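PDB 3EHM: SusD homolog from Bacteroides thetaiotaomicron, which probably binds mucin O-glycans at the cell surface as a SusD-like outer-membrane lipoprotein, helping this gut symbiont to use host glycans. Local coordinates for residues A[395-400]-A[405-410]. Numbering follows the deposited sequence.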
loop_
_atom_site.group_PDB
_atom_site.type_symbol
_atom_site.label_atom_id
_atom_site.label_comp_id
_atom_site.label_asym_id
_atom_site.label_seq_id
_atom_site.Cartn_x
_atom_site.Cartn_y
_atom_site.Cartn_z
ATOM N N THR A 395 20.140 9.841 0.084
ATOM C CA THR A 395 21.237 9.765 1.032
ATOM C C THR A 395 21.406 8.363 1.585
ATOM O O THR A 395 20.434 7.718 1.983
ATOM C CB THR A 395 21.006 10.720 2.200
ATOM O OG1 THR A 395 20.710 12.025 1.689
ATOM C CG2 THR A 395 22.252 10.786 3.080
ATOM N N GLY A 396 22.645 7.894 1.610
ATOM C CA GLY A 396 22.907 6.573 2.133
ATOM C C GLY A 396 23.043 6.629 3.639
ATOM O O GLY A 396 23.178 7.701 4.225
ATOM N N LEU A 397 22.991 5.467 4.271
ATOM C CA LEU A 397 23.128 5.391 5.710
ATOM C C LEU A 397 24.484 4.750 5.974
ATOM O O LEU A 397 24.734 3.609 5.583
ATOM C CB LEU A 397 21.992 4.541 6.289
ATOM C CG LEU A 397 21.612 4.710 7.762
ATOM C CD1 LEU A 397 21.505 6.188 8.111
ATOM C CD2 LEU A 397 20.289 3.998 8.022
ATOM N N THR A 398 25.383 5.497 6.599
ATOM C CA THR A 398 26.696 4.954 6.899
ATOM C C THR A 398 26.675 4.410 8.319
ATOM O O THR A 398 25.772 4.725 9.103
ATOM C CB THR A 398 27.790 6.024 6.806
ATOM O OG1 THR A 398 27.636 6.955 7.885
ATOM C CG2 THR A 398 27.697 6.768 5.469
ATOM N N GLY A 399 27.667 3.590 8.645
ATOM C CA GLY A 399 27.739 3.026 9.977
ATOM C C GLY A 399 27.777 4.137 11.001
ATOM O O GLY A 399 27.237 4.009 12.098
ATOM N N SER A 400 28.413 5.240 10.628
ATOM C CA SER A 400 28.531 6.392 11.508
ATOM C C SER A 400 27.175 7.029 11.794
ATOM O O SER A 400 26.777 7.159 12.952
ATOM C CB SER A 400 29.447 7.443 10.876
ATOM O OG SER A 400 30.678 6.869 10.471
ATOM N N GLY A 405 22.725 0.723 16.152
ATOM C CA GLY A 405 23.348 -0.554 15.875
ATOM C C GLY A 405 24.295 -0.463 14.700
ATOM O O GLY A 405 24.596 0.630 14.228
ATOM N N THR A 406 24.760 -1.614 14.229
ATOM C CA THR A 406 25.686 -1.666 13.106
ATOM C C THR A 406 24.942 -1.887 11.798
ATOM O O THR A 406 24.484 -2.995 11.513
ATOM C CB THR A 406 26.709 -2.795 13.297
ATOM O OG1 THR A 406 27.480 -2.536 14.478
ATOM C CG2 THR A 406 27.635 -2.884 12.103
ATOM N N TYR A 407 24.827 -0.830 11.005
ATOM C CA TYR A 407 24.131 -0.916 9.730
ATOM C C TYR A 407 24.592 0.155 8.758
ATOM O O TYR A 407 24.853 1.295 9.145
ATOM C CB TYR A 407 22.619 -0.761 9.929
ATOM C CG TYR A 407 21.828 -0.821 8.634
ATOM C CD1 TYR A 407 21.493 -2.044 8.056
ATOM C CD2 TYR A 407 21.446 0.347 7.973
ATOM C CE1 TYR A 407 20.792 -2.105 6.850
ATOM C CE2 TYR A 407 20.748 0.302 6.765
ATOM C CZ TYR A 407 20.423 -0.931 6.210
ATOM O OH TYR A 407 19.724 -0.988 5.026
ATOM N N ASN A 408 24.685 -0.213 7.489
ATOM C CA ASN A 408 25.076 0.739 6.471
ATOM C C ASN A 408 24.649 0.235 5.104
ATOM O O ASN A 408 24.684 -0.965 4.824
ATOM C CB ASN A 408 26.590 0.968 6.492
ATOM C CG ASN A 408 27.364 -0.209 5.944
ATOM O OD1 ASN A 408 27.358 -0.461 4.741
ATOM N ND2 ASN A 408 28.027 -0.944 6.825
ATOM N N HIS A 409 24.224 1.169 4.266
ATOM C CA HIS A 409 23.814 0.867 2.910
ATOM C C HIS A 409 23.788 2.177 2.143
ATOM O O HIS A 409 23.102 3.122 2.534
ATOM C CB HIS A 409 22.432 0.212 2.880
ATOM C CG HIS A 409 21.981 -0.158 1.502
ATOM N ND1 HIS A 409 21.456 0.762 0.620
ATOM C CD2 HIS A 409 22.045 -1.330 0.827
ATOM C CE1 HIS A 409 21.219 0.174 -0.539
ATOM N NE2 HIS A 409 21.569 -1.097 -0.441
ATOM N N ASP A 410 24.558 2.242 1.065
ATOM C CA ASP A 410 24.603 3.446 0.262
ATOM C C ASP A 410 23.469 3.409 -0.752
ATOM O O ASP A 410 23.581 2.795 -1.812
ATOM C CB ASP A 410 25.936 3.567 -0.468
ATOM C CG ASP A 410 26.124 4.936 -1.077
ATOM O OD1 ASP A 410 25.109 5.640 -1.257
ATOM O OD2 ASP A 410 27.272 5.312 -1.378
#
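Leu397 and His409 face each other as an antiparallel hydrogen-bonded pair, a single bridge between two extended runs of the long loop that joins helix 384-388 to helix 429-445. Two backbone bonds close it. Leu397 N donates to His409 O at 2.9 Å, with the donor tilted 34° from the carbonyl plane; in return His409 N reaches Leu397 O at 2.8 Å, this time in the carbonyl plane.

Weaker CA-H...O contacts extend the pairing toward Gly399. Asn408 CA lies 3.0 Å from Leu397 O, so that one carbonyl receives both an N-H and a C-H, and Gly399 CA sits 3.5 Å from Tyr407 O. At the other end Gly396 CA, with no side chain in the way, comes within 4.0 Å of Asp410 CA.

The apolar part is small. Leu397 CD2 meets the edge of the Tyr407 ring near its plane, 3.8 Å from CD2 of Tyr407, and the two side chains cross at about a right angle. Tyr407 CG stands anti to the backbone N (chi1 179°), which brings the CD2 edge of the ring to the methyl of Leu397, while its OH is hydrogen-bonded to Lys466 O. Leu397 also packs on Ala274 and Trp277 of helix 274-282.

Backbone bonding thus sets the pairing, and the buried Leu397 and Tyr407 tie this otherwise irregular loop to helix 274-282 and the backbone at Lys466.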